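Local structure of sortase B (Streptococcus pyogenes, 3PSQ) at residues V36-T41 against Y49-G54. The protein is a class B sortase involved in pilus assembly, probably working as a cysteine transpeptidase that joins pilin subunits. Sequence-based numbering, arbitrary orientation.
Sequences VMAWLT and YPIVQG
The antiparallel hairpin of strands 36-41 and 48-53 in the sortase beta fold illustrates a classic beta bulge, in which M37 and A38 share I51 as their partner. The carbonyl oxygen of I51 accepts two backbone bonds: a nearly straight one from M37 N (2.9 Å, 171° at the hydrogen) and a weak one from A38 N (3.4 Å). I51 N returns a bond to A38 O, and beyond it L40 and Y49 form a hydrogen-bonded antiparallel pair, L40 N to Y49 O and Y49 N to L40 O.

One face of the hairpin carries W39 and P50. With CG anti to the backbone N (chi1 -166°), the indole folds back over the Y49-P50 peptide, Y49 C lying 3.7 Å above the ring centre. P50 CD makes a CH-pi contact over the six-membered ring, 3.9 Å from its centroid, while D48 OD1 accepts a bond from W39 NE1 and helps fix the indole's rotation. Farther along this face V36 CG2 meets V52 CG1, beside helix 22-32, where L30 touches V36.

On the other face I51 CD1 reaches L40 CB at 3.7 Å. At the bulge M37, bent at chi2 and chi3, curls back to set SD 3.9 Å from I51 CG2; its CG packs against Q53 CB. Strand 120-125 borders strand 36-41, with I123 against A38 and L40.

The extra residue is thus absorbed by one carbonyl serving two donors, while apolar contacts pack both faces of this largely buried contact, with the CH-pi contact on the W39-P50 face.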
ATOM      1  N   VAL A  36     -14.678   2.530  -4.843  1.00 42.17           N
ATOM      2  CA  VAL A  36     -13.518   3.176  -5.472  1.00 41.94           C
ATOM      3  C   VAL A  36     -13.202   4.498  -4.732  1.00 42.21           C
ATOM      4  O   VAL A  36     -14.091   5.313  -4.533  1.00 40.67           O
ATOM      5  CB  VAL A  36     -13.728   3.398  -7.000  1.00 42.43           C
ATOM      6  CG1 VAL A  36     -12.545   4.169  -7.616  1.00 41.72           C
ATOM      7  CG2 VAL A  36     -13.938   2.022  -7.756  1.00 39.79           C
ATOM      8  N   MET A  37     -11.956   4.699  -4.299  1.00 42.07           N
ATOM      9  CA  MET A  37     -11.688   5.884  -3.456  1.00 42.47           C
ATOM     10  C   MET A  37     -10.316   6.545  -3.646  1.00 42.35           C
ATOM     11  O   MET A  37     -10.026   7.536  -3.007  1.00 43.17           O
ATOM     12  CB  MET A  37     -11.930   5.595  -1.943  1.00 41.60           C
ATOM     13  CG  MET A  37     -11.428   4.266  -1.466  1.00 41.37           C
ATOM     14  SD  MET A  37      -9.649   4.019  -1.547  1.00 48.71           S
ATOM     15  CE  MET A  37      -9.019   5.403  -0.529  1.00 42.29           C
ATOM     16  N   ALA A  38      -9.467   5.986  -4.485  1.00 42.20           N
ATOM     17  CA  ALA A  38      -8.176   6.618  -4.758  1.00 42.08           C
ATOM     18  C   ALA A  38      -7.520   6.087  -6.040  1.00 42.33           C
ATOM     19  O   ALA A  38      -7.936   5.080  -6.588  1.00 42.23           O
ATOM     20  CB  ALA A  38      -7.227   6.456  -3.587  1.00 41.27           C
ATOM     21  N   TRP A  39      -6.474   6.776  -6.493  1.00 43.16           N
ATOM     22  CA  TRP A  39      -5.647   6.298  -7.583  1.00 43.07           C
ATOM     23  C   TRP A  39      -4.243   6.257  -7.061  1.00 43.69           C
ATOM     24  O   TRP A  39      -3.802   7.190  -6.380  1.00 44.60           O
ATOM     25  CB  TRP A  39      -5.742   7.222  -8.809  1.00 42.72           C
ATOM     26  CG  TRP A  39      -5.181   6.587 -10.072  1.00 41.17           C
ATOM     27  CD1 TRP A  39      -3.867   6.511 -10.441  1.00 44.13           C
ATOM     28  CD2 TRP A  39      -5.925   5.936 -11.114  1.00 41.95           C
ATOM     29  NE1 TRP A  39      -3.751   5.836 -11.645  1.00 43.45           N
ATOM     30  CE2 TRP A  39      -5.005   5.491 -12.075  1.00 42.70           C
ATOM     31  CE3 TRP A  39      -7.292   5.692 -11.324  1.00 44.01           C
ATOM     32  CZ2 TRP A  39      -5.402   4.810 -13.223  1.00 46.47           C
ATOM     33  CZ3 TRP A  39      -7.684   5.005 -12.443  1.00 45.58           C
ATOM     34  CH2 TRP A  39      -6.744   4.573 -13.383  1.00 47.72           C
ATOM     35  N   LEU A  40      -3.528   5.184  -7.385  1.00 43.72           N
ATOM     36  CA  LEU A  40      -2.156   4.991  -6.938  1.00 43.86           C
ATOM     37  C   LEU A  40      -1.187   4.894  -8.122  1.00 44.50           C
ATOM     38  O   LEU A  40      -1.426   4.152  -9.077  1.00 45.54           O
ATOM     39  CB  LEU A  40      -2.074   3.720  -6.101  1.00 42.63           C
ATOM     40  CG  LEU A  40      -0.704   3.181  -5.728  1.00 42.28           C
ATOM     41  CD1 LEU A  40      -0.043   4.021  -4.631  1.00 37.26           C
ATOM     42  CD2 LEU A  40      -0.795   1.699  -5.277  1.00 40.43           C
ATOM     43  N   THR A  41      -0.085   5.624  -8.040  1.00 45.30           N
ATOM     44  CA  THR A  41       0.943   5.621  -9.062  1.00 46.10           C
ATOM     45  C   THR A  41       2.297   5.429  -8.399  1.00 46.49           C
ATOM     46  O   THR A  41       2.607   6.081  -7.409  1.00 46.33           O
ATOM     47  CB  THR A  41       0.891   6.912  -9.903  1.00 46.28           C
ATOM     48  OG1 THR A  41      -0.389   6.990 -10.557  1.00 48.76           O
ATOM     49  CG2 THR A  41       1.947   6.893 -10.991  1.00 47.01           C
ATOM     50  N   TYR A  49      -2.979   2.546 -10.700  1.00 43.54           N
ATOM     51  CA  TYR A  49      -4.250   1.841 -10.584  1.00 41.97           C
ATOM     52  C   TYR A  49      -5.250   2.554  -9.733  1.00 41.53           C
ATOM     53  O   TYR A  49      -4.872   3.195  -8.744  1.00 42.05           O
ATOM     54  CB  TYR A  49      -4.067   0.457  -9.941  1.00 41.14           C
ATOM     55  CG  TYR A  49      -2.978  -0.414 -10.491  1.00 39.51           C
ATOM     56  CD1 TYR A  49      -2.809  -0.629 -11.885  1.00 38.96           C
ATOM     57  CD2 TYR A  49      -2.134  -1.065  -9.613  1.00 35.74           C
ATOM     58  CE1 TYR A  49      -1.768  -1.507 -12.326  1.00 35.27           C
ATOM     59  CE2 TYR A  49      -1.135  -1.883 -10.036  1.00 34.05           C
ATOM     60  CZ  TYR A  49      -0.947  -2.120 -11.363  1.00 37.60           C
ATOM     61  OH  TYR A  49       0.138  -2.970 -11.637  1.00 38.91           O
ATOM     62  N   PRO A  50      -6.544   2.359 -10.054  1.00 40.68           N
ATOM     63  CA  PRO A  50      -7.592   2.751  -9.131  1.00 40.22           C
ATOM     64  C   PRO A  50      -7.556   1.840  -7.892  1.00 40.50           C
ATOM     65  O   PRO A  50      -7.128   0.680  -7.991  1.00 41.16           O
ATOM     66  CB  PRO A  50      -8.874   2.529  -9.940  1.00 39.13           C
ATOM     67  CG  PRO A  50      -8.491   1.342 -10.926  1.00 40.05           C
ATOM     68  CD  PRO A  50      -7.052   1.601 -11.234  1.00 40.27           C
ATOM     69  N   ILE A  51      -7.953   2.379  -6.735  1.00 40.97           N
ATOM     70  CA  ILE A  51      -7.890   1.660  -5.432  1.00 41.25           C
ATOM     71  C   ILE A  51      -9.285   1.632  -4.864  1.00 40.86           C
ATOM     72  O   ILE A  51      -9.996   2.624  -4.911  1.00 41.09           O
ATOM     73  CB  ILE A  51      -6.965   2.363  -4.399  1.00 40.87           C
ATOM     74  CG1 ILE A  51      -5.521   2.529  -4.947  1.00 42.32           C
ATOM     75  CG2 ILE A  51      -6.947   1.625  -3.065  1.00 40.31           C
ATOM     76  CD1 ILE A  51      -4.748   1.220  -5.291  1.00 36.23           C
ATOM     77  N   VAL A  52      -9.682   0.481  -4.333  1.00 41.06           N
ATOM     78  CA  VAL A  52     -10.955   0.385  -3.655  1.00 40.60           C
ATOM     79  C   VAL A  52     -10.744   0.224  -2.169  1.00 40.77           C
ATOM     80  O   VAL A  52      -9.660  -0.165  -1.717  1.00 39.62           O
ATOM     81  CB  VAL A  52     -11.808  -0.810  -4.142  1.00 40.65           C
ATOM     82  CG1 VAL A  52     -12.302  -0.568  -5.557  1.00 39.16           C
ATOM     83  CG2 VAL A  52     -11.015  -2.125  -4.015  1.00 40.26           C
ATOM     84  N   GLN A  53     -11.808   0.496  -1.416  1.00 40.50           N
ATOM     85  CA  GLN A  53     -11.865   0.040  -0.047  1.00 40.98           C
ATOM     86  C   GLN A  53     -13.113  -0.799   0.136  1.00 41.21           C
ATOM     87  O   GLN A  53     -14.228  -0.341  -0.176  1.00 40.73           O
ATOM     88  CB  GLN A  53     -11.903   1.197   0.944  1.00 40.94           C
ATOM     89  CG  GLN A  53     -12.038   0.713   2.405  1.00 40.93           C
ATOM     90  CD  GLN A  53     -12.121   1.872   3.374  1.00 41.26           C
ATOM     91  OE1 GLN A  53     -13.104   2.607   3.383  1.00 38.19           O
ATOM     92  NE2 GLN A  53     -11.084   2.046   4.189  1.00 41.37           N
ATOM     93  N   GLY A  54     -12.938  -2.018   0.655  1.00 41.81           N
ATOM     94  CA  GLY A  54     -14.103  -2.863   0.926  1.00 42.61           C
ATOM     95  C   GLY A  54     -14.647  -2.689   2.332  1.00 42.94           C
ATOM     96  O   GLY A  54     -14.044  -1.962   3.146  1.00 43.90           O
TER